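Local coordinates for protein ML032222a iGluR (Mnemiopsis leidyi, PDB 4YKI) that binds glycine in its ligand-binding domain and probably forms part of a ctenophore ionotropic glutamate receptor channel, at residues P146-L149 against L150-R154; Y158-L161 against V162-V166; G189-L192 against A193-I197; L232-F235 against R236-G239. One frame throughout, in Å; residues are numbered along the deposited sequence.

Contact 1 (P146-L149 against L150-R154)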
# COMPACT_ATOMS: atom_id res chain seq x y z
N PRO B 146 -2.42 -14.63 8.78
CA PRO B 146 -3.26 -15.48 7.94
C PRO B 146 -4.39 -16.16 8.72
O PRO B 146 -5.53 -16.17 8.27
CB PRO B 146 -2.26 -16.47 7.33
CG PRO B 146 -0.95 -15.70 7.30
CD PRO B 146 -0.98 -14.92 8.59
N GLU B 147 -4.08 -16.71 9.89
CA GLU B 147 -5.10 -17.30 10.75
C GLU B 147 -6.22 -16.30 11.04
O GLU B 147 -7.40 -16.64 10.95
CB GLU B 147 -4.46 -17.76 12.06
CG GLU B 147 -5.45 -18.45 13.00
CD GLU B 147 -4.89 -18.68 14.38
OE1 GLU B 147 -4.50 -17.68 15.03
OE2 GLU B 147 -4.85 -19.85 14.82
N THR B 148 -5.85 -15.08 11.38
CA THR B 148 -6.85 -14.06 11.68
C THR B 148 -7.74 -13.78 10.47
O THR B 148 -8.97 -13.71 10.59
CB THR B 148 -6.18 -12.78 12.17
OG1 THR B 148 -5.66 -13.00 13.49
CG2 THR B 148 -7.17 -11.64 12.25
N LEU B 149 -7.14 -13.63 9.30
CA LEU B 149 -7.94 -13.38 8.11
C LEU B 149 -8.87 -14.52 7.79
O LEU B 149 -10.02 -14.30 7.43
CB LEU B 149 -7.08 -13.08 6.88
CG LEU B 149 -6.37 -11.74 6.83
CD1 LEU B 149 -5.86 -11.51 5.39
CD2 LEU B 149 -7.28 -10.61 7.30
N LEU B 150 -8.39 -15.75 7.89
CA LEU B 150 -9.25 -16.88 7.59
C LEU B 150 -10.38 -17.01 8.62
O LEU B 150 -11.50 -17.36 8.25
CB LEU B 150 -8.44 -18.18 7.47
CG LEU B 150 -7.90 -18.44 6.05
CD1 LEU B 150 -6.93 -17.38 5.56
CD2 LEU B 150 -7.25 -19.80 6.01
N LYS B 151 -10.09 -16.71 9.89
CA LYS B 151 -11.09 -16.84 10.95
C LYS B 151 -12.14 -15.73 10.94
O LYS B 151 -13.22 -15.90 11.51
CB LYS B 151 -10.42 -16.88 12.33
CG LYS B 151 -9.75 -18.21 12.65
CD LYS B 151 -10.78 -19.27 13.04
CE LYS B 151 -11.17 -19.13 14.50
NZ LYS B 151 -12.21 -20.12 14.90
N THR B 152 -11.82 -14.61 10.31
CA THR B 152 -12.73 -13.47 10.24
C THR B 152 -13.39 -13.34 8.85
O THR B 152 -14.29 -12.53 8.67
CB THR B 152 -12.04 -12.15 10.72
OG1 THR B 152 -10.98 -11.78 9.84
CG2 THR B 152 -11.46 -12.31 12.13
N HIS B 153 -13.01 -14.19 7.91
CA HIS B 153 -13.55 -14.18 6.55
C HIS B 153 -15.04 -14.43 6.62
O HIS B 153 -15.49 -15.21 7.44
CB HIS B 153 -12.91 -15.29 5.72
CG HIS B 153 -13.05 -15.14 4.24
ND1 HIS B 153 -14.25 -15.32 3.59
CD2 HIS B 153 -12.14 -14.86 3.28
CE1 HIS B 153 -14.07 -15.14 2.29
NE2 HIS B 153 -12.80 -14.86 2.08
N ARG B 154 -15.81 -13.75 5.79
CA ARG B 154 -17.25 -13.88 5.95
C ARG B 154 -17.78 -15.26 5.49
O ARG B 154 -18.84 -15.68 5.92
CB ARG B 154 -17.96 -12.67 5.36
CG ARG B 154 -17.58 -11.40 6.17
CD ARG B 154 -18.55 -10.27 6.03
NE ARG B 154 -19.93 -10.73 6.21
CZ ARG B 154 -20.99 -10.10 5.72
NH1 ARG B 154 -20.84 -8.99 5.03
NH2 ARG B 154 -22.20 -10.60 5.91

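Contact 2 (Y158-L161 against V162-V166)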
# COMPACT_ATOMS: atom_id res chain seq x y z
N TYR B 158 -13.68 -20.84 5.62
CA TYR B 158 -12.29 -20.51 5.91
C TYR B 158 -11.99 -20.69 7.41
O TYR B 158 -10.87 -21.07 7.78
CB TYR B 158 -11.91 -19.10 5.41
CG TYR B 158 -11.78 -19.06 3.90
CD1 TYR B 158 -10.62 -19.48 3.25
CD2 TYR B 158 -12.85 -18.65 3.12
CE1 TYR B 158 -10.53 -19.46 1.88
CE2 TYR B 158 -12.76 -18.63 1.75
CZ TYR B 158 -11.60 -19.04 1.13
OH TYR B 158 -11.49 -19.04 -0.24
N SER B 159 -12.94 -20.39 8.28
CA SER B 159 -12.80 -20.74 9.69
C SER B 159 -12.65 -22.26 9.87
O SER B 159 -11.89 -22.70 10.73
CB SER B 159 -13.99 -20.24 10.51
OG SER B 159 -13.89 -18.86 10.80
N ARG B 160 -13.40 -23.04 9.10
CA ARG B 160 -13.24 -24.49 9.14
C ARG B 160 -11.81 -24.89 8.84
O ARG B 160 -11.26 -25.79 9.48
CB ARG B 160 -14.15 -25.20 8.16
CG ARG B 160 -15.60 -25.26 8.53
CD ARG B 160 -16.37 -26.22 7.64
NE ARG B 160 -15.78 -27.55 7.74
CZ ARG B 160 -16.01 -28.58 6.93
NH1 ARG B 160 -16.87 -28.48 5.92
NH2 ARG B 160 -15.36 -29.71 7.14
N LEU B 161 -11.20 -24.26 7.83
CA LEU B 161 -9.81 -24.58 7.50
C LEU B 161 -8.91 -24.39 8.70
O LEU B 161 -8.03 -25.21 8.96
CB LEU B 161 -9.27 -23.70 6.37
CG LEU B 161 -9.68 -24.09 4.96
CD1 LEU B 161 -9.07 -23.10 3.99
CD2 LEU B 161 -9.26 -25.51 4.58
N VAL B 162 -9.08 -23.29 9.42
CA VAL B 162 -8.25 -23.06 10.58
C VAL B 162 -8.54 -24.08 11.66
O VAL B 162 -7.62 -24.71 12.20
CB VAL B 162 -8.45 -21.63 11.09
CG1 VAL B 162 -7.73 -21.43 12.43
CG2 VAL B 162 -7.94 -20.64 10.04
N ASP B 163 -9.82 -24.27 11.98
CA ASP B 163 -10.23 -25.11 13.11
C ASP B 163 -9.88 -26.57 12.91
O ASP B 163 -9.59 -27.28 13.88
CB ASP B 163 -11.74 -24.97 13.35
CG ASP B 163 -12.15 -23.57 13.83
OD1 ASP B 163 -11.27 -22.79 14.28
OD2 ASP B 163 -13.35 -23.25 13.76
N GLU B 164 -9.87 -27.02 11.66
CA GLU B 164 -9.68 -28.42 11.33
C GLU B 164 -8.27 -28.72 10.84
O GLU B 164 -7.93 -29.88 10.60
CB GLU B 164 -10.74 -28.85 10.31
CG GLU B 164 -12.15 -28.80 10.90
CD GLU B 164 -13.24 -28.87 9.88
OE1 GLU B 164 -13.17 -29.75 9.00
OE2 GLU B 164 -14.18 -28.05 9.94
N GLY B 165 -7.44 -27.69 10.74
CA GLY B 165 -6.05 -27.84 10.34
C GLY B 165 -5.14 -28.02 11.54
O GLY B 165 -5.59 -28.04 12.69
N VAL B 166 -3.85 -28.15 11.28
CA VAL B 166 -2.83 -28.14 12.32
C VAL B 166 -2.51 -26.67 12.73
O VAL B 166 -2.45 -25.78 11.89
CB VAL B 166 -1.56 -28.90 11.85
CG1 VAL B 166 -1.93 -30.24 11.27
CG2 VAL B 166 -0.76 -28.10 10.84

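Contact 3 (G189-L192 against A193-I197)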
# COMPACT_ATOMS: atom_id res chain seq x y z
N GLY B 189 2.51 -14.23 0.85
CA GLY B 189 3.26 -14.29 -0.38
C GLY B 189 4.75 -13.98 -0.28
O GLY B 189 5.58 -14.78 -0.70
N PRO B 190 5.13 -12.82 0.26
CA PRO B 190 6.55 -12.47 0.22
C PRO B 190 7.42 -13.37 1.10
O PRO B 190 8.56 -13.69 0.77
CB PRO B 190 6.55 -11.02 0.72
CG PRO B 190 5.16 -10.51 0.38
CD PRO B 190 4.28 -11.68 0.62
N VAL B 191 6.86 -13.81 2.23
CA VAL B 191 7.56 -14.68 3.15
C VAL B 191 7.80 -16.04 2.50
O VAL B 191 8.89 -16.61 2.59
CB VAL B 191 6.75 -14.83 4.47
CG1 VAL B 191 7.35 -15.87 5.39
CG2 VAL B 191 6.67 -13.47 5.18
N LEU B 192 6.79 -16.57 1.85
CA LEU B 192 6.93 -17.86 1.19
C LEU B 192 7.85 -17.74 -0.01
O LEU B 192 8.67 -18.64 -0.24
CB LEU B 192 5.56 -18.41 0.79
CG LEU B 192 4.65 -18.72 1.96
CD1 LEU B 192 3.33 -19.34 1.50
CD2 LEU B 192 5.32 -19.62 2.96
N ALA B 193 7.75 -16.66 -0.77
CA ALA B 193 8.59 -16.48 -1.96
C ALA B 193 10.06 -16.53 -1.57
O ALA B 193 10.88 -17.21 -2.22
CB ALA B 193 8.27 -15.17 -2.66
N HIS B 194 10.42 -15.83 -0.50
CA HIS B 194 11.80 -15.80 -0.08
C HIS B 194 12.28 -17.13 0.47
O HIS B 194 13.35 -17.64 0.09
CB HIS B 194 12.01 -14.73 0.97
CG HIS B 194 13.40 -14.74 1.49
ND1 HIS B 194 14.46 -14.24 0.77
CD2 HIS B 194 13.93 -15.29 2.61
CE1 HIS B 194 15.58 -14.43 1.45
NE2 HIS B 194 15.28 -15.07 2.57
N ASN B 195 11.50 -17.69 1.39
CA ASN B 195 11.94 -18.82 2.17
C ASN B 195 11.86 -20.17 1.47
O ASN B 195 12.53 -21.10 1.89
CB ASN B 195 11.20 -18.84 3.51
CG ASN B 195 11.68 -17.76 4.44
OD1 ASN B 195 12.78 -17.87 4.97
ND2 ASN B 195 10.91 -16.71 4.61
N LEU B 196 11.07 -20.27 0.40
CA LEU B 196 10.88 -21.55 -0.29
C LEU B 196 11.49 -21.53 -1.68
O LEU B 196 11.21 -22.40 -2.51
CB LEU B 196 9.39 -21.88 -0.34
CG LEU B 196 8.73 -22.04 1.03
CD1 LEU B 196 7.24 -22.25 0.89
CD2 LEU B 196 9.33 -23.16 1.84
N ILE B 197 12.39 -20.58 -1.94
CA ILE B 197 12.98 -20.38 -3.26
C ILE B 197 13.68 -21.62 -3.83
O ILE B 197 13.64 -21.85 -5.04
CB ILE B 197 13.95 -19.16 -3.27
CG1 ILE B 197 14.35 -18.78 -4.70
CG2 ILE B 197 15.17 -19.42 -2.38
CD1 ILE B 197 13.20 -18.30 -5.56

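Contact 4 (L232-F235 against R236-G239)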
# COMPACT_ATOMS: atom_id res chain seq x y z
N LEU B 232 8.77 7.00 6.17
CA LEU B 232 8.52 5.80 5.38
C LEU B 232 8.02 6.12 3.97
O LEU B 232 8.41 5.46 3.01
CB LEU B 232 7.54 4.85 6.11
CG LEU B 232 8.10 4.17 7.35
CD1 LEU B 232 7.00 3.37 8.00
CD2 LEU B 232 9.26 3.28 6.99
N LEU B 233 7.16 7.13 3.83
CA LEU B 233 6.75 7.58 2.50
C LEU B 233 7.96 8.03 1.67
O LEU B 233 8.09 7.67 0.51
CB LEU B 233 5.70 8.66 2.62
CG LEU B 233 5.20 9.29 1.31
CD1 LEU B 233 4.82 8.30 0.24
CD2 LEU B 233 4.03 10.21 1.65
N LYS B 234 8.86 8.78 2.28
CA LYS B 234 10.06 9.22 1.57
C LYS B 234 10.91 8.02 1.14
O LYS B 234 11.38 7.97 0.01
CB LYS B 234 10.87 10.19 2.43
CG LYS B 234 11.91 11.00 1.67
CD LYS B 234 11.27 11.89 0.61
CE LYS B 234 12.22 12.93 0.03
NZ LYS B 234 11.68 13.56 -1.19
N PHE B 235 11.12 7.05 2.03
CA PHE B 235 11.87 5.85 1.66
C PHE B 235 11.25 5.22 0.40
O PHE B 235 11.96 4.82 -0.51
CB PHE B 235 11.80 4.78 2.77
CG PHE B 235 12.64 5.04 4.00
CD1 PHE B 235 13.50 6.10 4.12
CD2 PHE B 235 12.57 4.13 5.03
CE1 PHE B 235 14.25 6.27 5.26
CE2 PHE B 235 13.30 4.30 6.17
CZ PHE B 235 14.16 5.36 6.30
N ARG B 236 9.93 5.14 0.35
CA ARG B 236 9.28 4.53 -0.79
C ARG B 236 9.50 5.36 -2.06
O ARG B 236 9.88 4.83 -3.11
CB ARG B 236 7.79 4.36 -0.51
CG ARG B 236 7.06 3.53 -1.50
CD ARG B 236 5.68 3.19 -0.98
NE ARG B 236 4.89 2.52 -1.99
CZ ARG B 236 3.71 1.95 -1.76
NH1 ARG B 236 3.16 1.96 -0.56
NH2 ARG B 236 3.06 1.40 -2.76
N GLU B 237 9.29 6.66 -1.94
CA GLU B 237 9.43 7.59 -3.06
C GLU B 237 10.85 7.65 -3.60
O GLU B 237 11.06 7.82 -4.80
CB GLU B 237 8.96 8.97 -2.60
CG GLU B 237 9.04 10.05 -3.67
CD GLU B 237 8.34 11.32 -3.28
OE1 GLU B 237 7.14 11.28 -2.98
OE2 GLU B 237 8.99 12.38 -3.27
N GLU B 238 11.83 7.52 -2.73
CA GLU B 238 13.23 7.56 -3.15
C GLU B 238 13.72 6.24 -3.71
O GLU B 238 14.83 6.19 -4.24
CB GLU B 238 14.13 8.03 -2.00
CG GLU B 238 13.88 9.48 -1.64
CD GLU B 238 14.66 9.95 -0.44
OE1 GLU B 238 14.99 9.13 0.42
OE2 GLU B 238 14.94 11.17 -0.37
N GLY B 239 12.92 5.19 -3.62
CA GLY B 239 13.30 3.89 -4.15
C GLY B 239 14.01 2.99 -3.16
O GLY B 239 14.45 1.90 -3.52

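Contact 1 (P146-L149 against L150-R154)
Thr148 and Thr152 meet one turn apart in a local helical contact at the closing end of helix 145-152, a short helix whose first turn adjoins the bound glycine. The Thr152 amide N donates a bent hydrogen bond to Thr148 O at 3.0 Å, with an angle of 132° at the hydrogen. Thr152 OG1 sits beside the same oxygen, 2.9 Å from Thr148 O, because chi1 of 65° turns the hydroxyl back between its own N and carbonyl carbon. The methyl carbons Thr148 CG2 and Thr152 CG2 come within 4.3 Å of each other.

Earlier in the helix the bonding is straighter: Leu150 N reaches Pro146 O at 2.9 Å and 166°, while Leu150 CD1 lies 3.3 Å from Pro146 O and shields it with an apolar branch. Lys151 rests the root of its chain on the helix, CG 3.3 Å from Glu147 O, and in one of its two conformers bends to carry NZ to Asp163 on the next helix. Glu147 instead turns its carboxylate back to Ser143 N. Leu149 faces strand 202-218 and also packs on Glu237 of the second subunit. Such a helix, springing from the ligand-binding Arg144 and His145 with Pro146 about 5 Å from the glycine, belongs to the periplasmic-binding-protein-like clamshell of ionotropic glutamate receptors.

Contact 2 (Y158-L161 against V162-V166)
Arg160 and Glu164 both carry CG anti to the carbonyl carbon and beside the backbone N, which lays the two chains along the same flank of helix 157-164. Glu164 then runs out extended, whereas Arg160 bends at chi3 (58°), folding its guanidinium over toward the carboxylate one turn on. The result is a side-on, two-pronged salt bridge: Arg160 NE gives a nearly straight bond of 2.8 Å to Glu164 OE2, and Arg160 NH2 reaches Glu164 OE1 at 2.9 Å. Both oxygens are met on their syn side, the OE1 bond using the syn lone pair. With the two planes only 23° apart, the paired groups hold one another's rotation, and the charge of each is probably well balanced by its mate. Beneath them Glu164 N donates to Arg160 O at 2.9 Å, so one i to i+4 step is tied at backbone and side chain alike.

On another flank Asp163 N bonds to Ser159 O at 2.9 Å, while the Asp163 carboxylate is occupied by Lys151. Val162 lies with CG2 3.7 Å from Tyr158 O and packs its branches on Leu150 of helix 145-152 and Val140 of strand 137-141. Leu161 and Tyr158 lean on the loop residue Val127, and Leu161 O accepts a bond from Trp138 NE1, fastening the helix to that strand.

Contact 3 (G189-L192 against A193-I197)
The carboxamide of Asn195 reaches back one turn to the carbonyl of Val191, which helps to hold the amide in one orientation. Val191 O lies near the amide plane of Asn195, 15° out of it, and receives ND2 at 2.9 Å. It also receives the backbone N of Asn195 at 3.1 Å, the two donors arriving from opposite faces of the carbonyl plane. CG of Asn195 stands beside the backbone N (chi1 -73°), which swings the amide over the preceding turn instead of away from the helix. Val191 CG1 crosses the amide at a slant, 3.7 Å from Asn195 ND2, while the edge of the His194 ring is turned to the same nitrogen.

ND2 has a further acceptor, Gln18 O, next to the ligand-binding Glu17. A leucine in place of Asn195, lacking ND2, would probably leave Val191 O to the backbone N alone and Gln18 O without this partner.

On a neighbouring flank Leu192 and Leu196 lie side by side and point the same way, with CD2 of Leu192 3.9 Å from CD1 of Leu196; both pack on Val116 of strand 109-118. Leu196, already past the helical backbone angles, still bonds through its N to Leu192 O at 3.0 Å. The helix starts at Gly189, whose O takes the N of Ala193 at 2.9 Å, directly after the ligand-binding Glu188. A strand ending in an acidic ligand residue and passing straight into a short helix, its Val191 about 5 Å from the glycine, is characteristic of the ionotropic glutamate receptor pocket.

Contact 4 (L232-F235 against R236-G239)
Lys234 and Glu238 lie across each other one turn apart, aliphatic chain against carboxylate: CG of Lys234 is 3.6 Å from CD of Glu238, and its CE is 3.3 Å from Glu238 OE2. In the conformer described the ammonium goes to another acid, making a long salt bridge of 3.6 Å between Lys234 NZ and Glu237 OE2, with Glu238 OE2 nearby. The lysine gets there with CG anti to the backbone N and a bend at chi2 (63°), which folds the chain over the last turn. Beneath it Glu238 N donates to Lys234 O at 2.8 Å.

Here helix 225-238 closes in a Schellman motif. Gly239, at a phi of 92° that favours glycine, bonds through its N to Arg236 O at 3.1 Å and serves as the N-cap position of helix 240-248.

Farther out, Phe235 meets Phe240 edge-to-face and packs on Leu45 of helix 37-49. Glu237 OE1 accepts from Ser96 N of the second subunit. Arg236, extended from CG to NE, reaches Ser211 and Glu213 of that subunit, its side chain about 4 Å from a bound magnesium ion.

Overall arrangement
Contacts 1 and 2 are neighbours, their centres 10 Å apart on successive helices, joined by the salt bridge of Lys151 NZ to Asp163 OD1 at 2.9 Å and by Leu150 packing on Val162. Contacts 1 and 3 both border the glycine site: each has a side chain about 5 Å from the ligand, though their nearest atoms stay about 7 Å apart. Contact 2 is farther from the ligand, with Val162 about 13 Å from the glycine. Contact 4 lies on the opposite side of the chain's centre from contact 2, their centres 38 Å apart. It shares with contact 1 an involvement in the dimer, since both touch the second subunit.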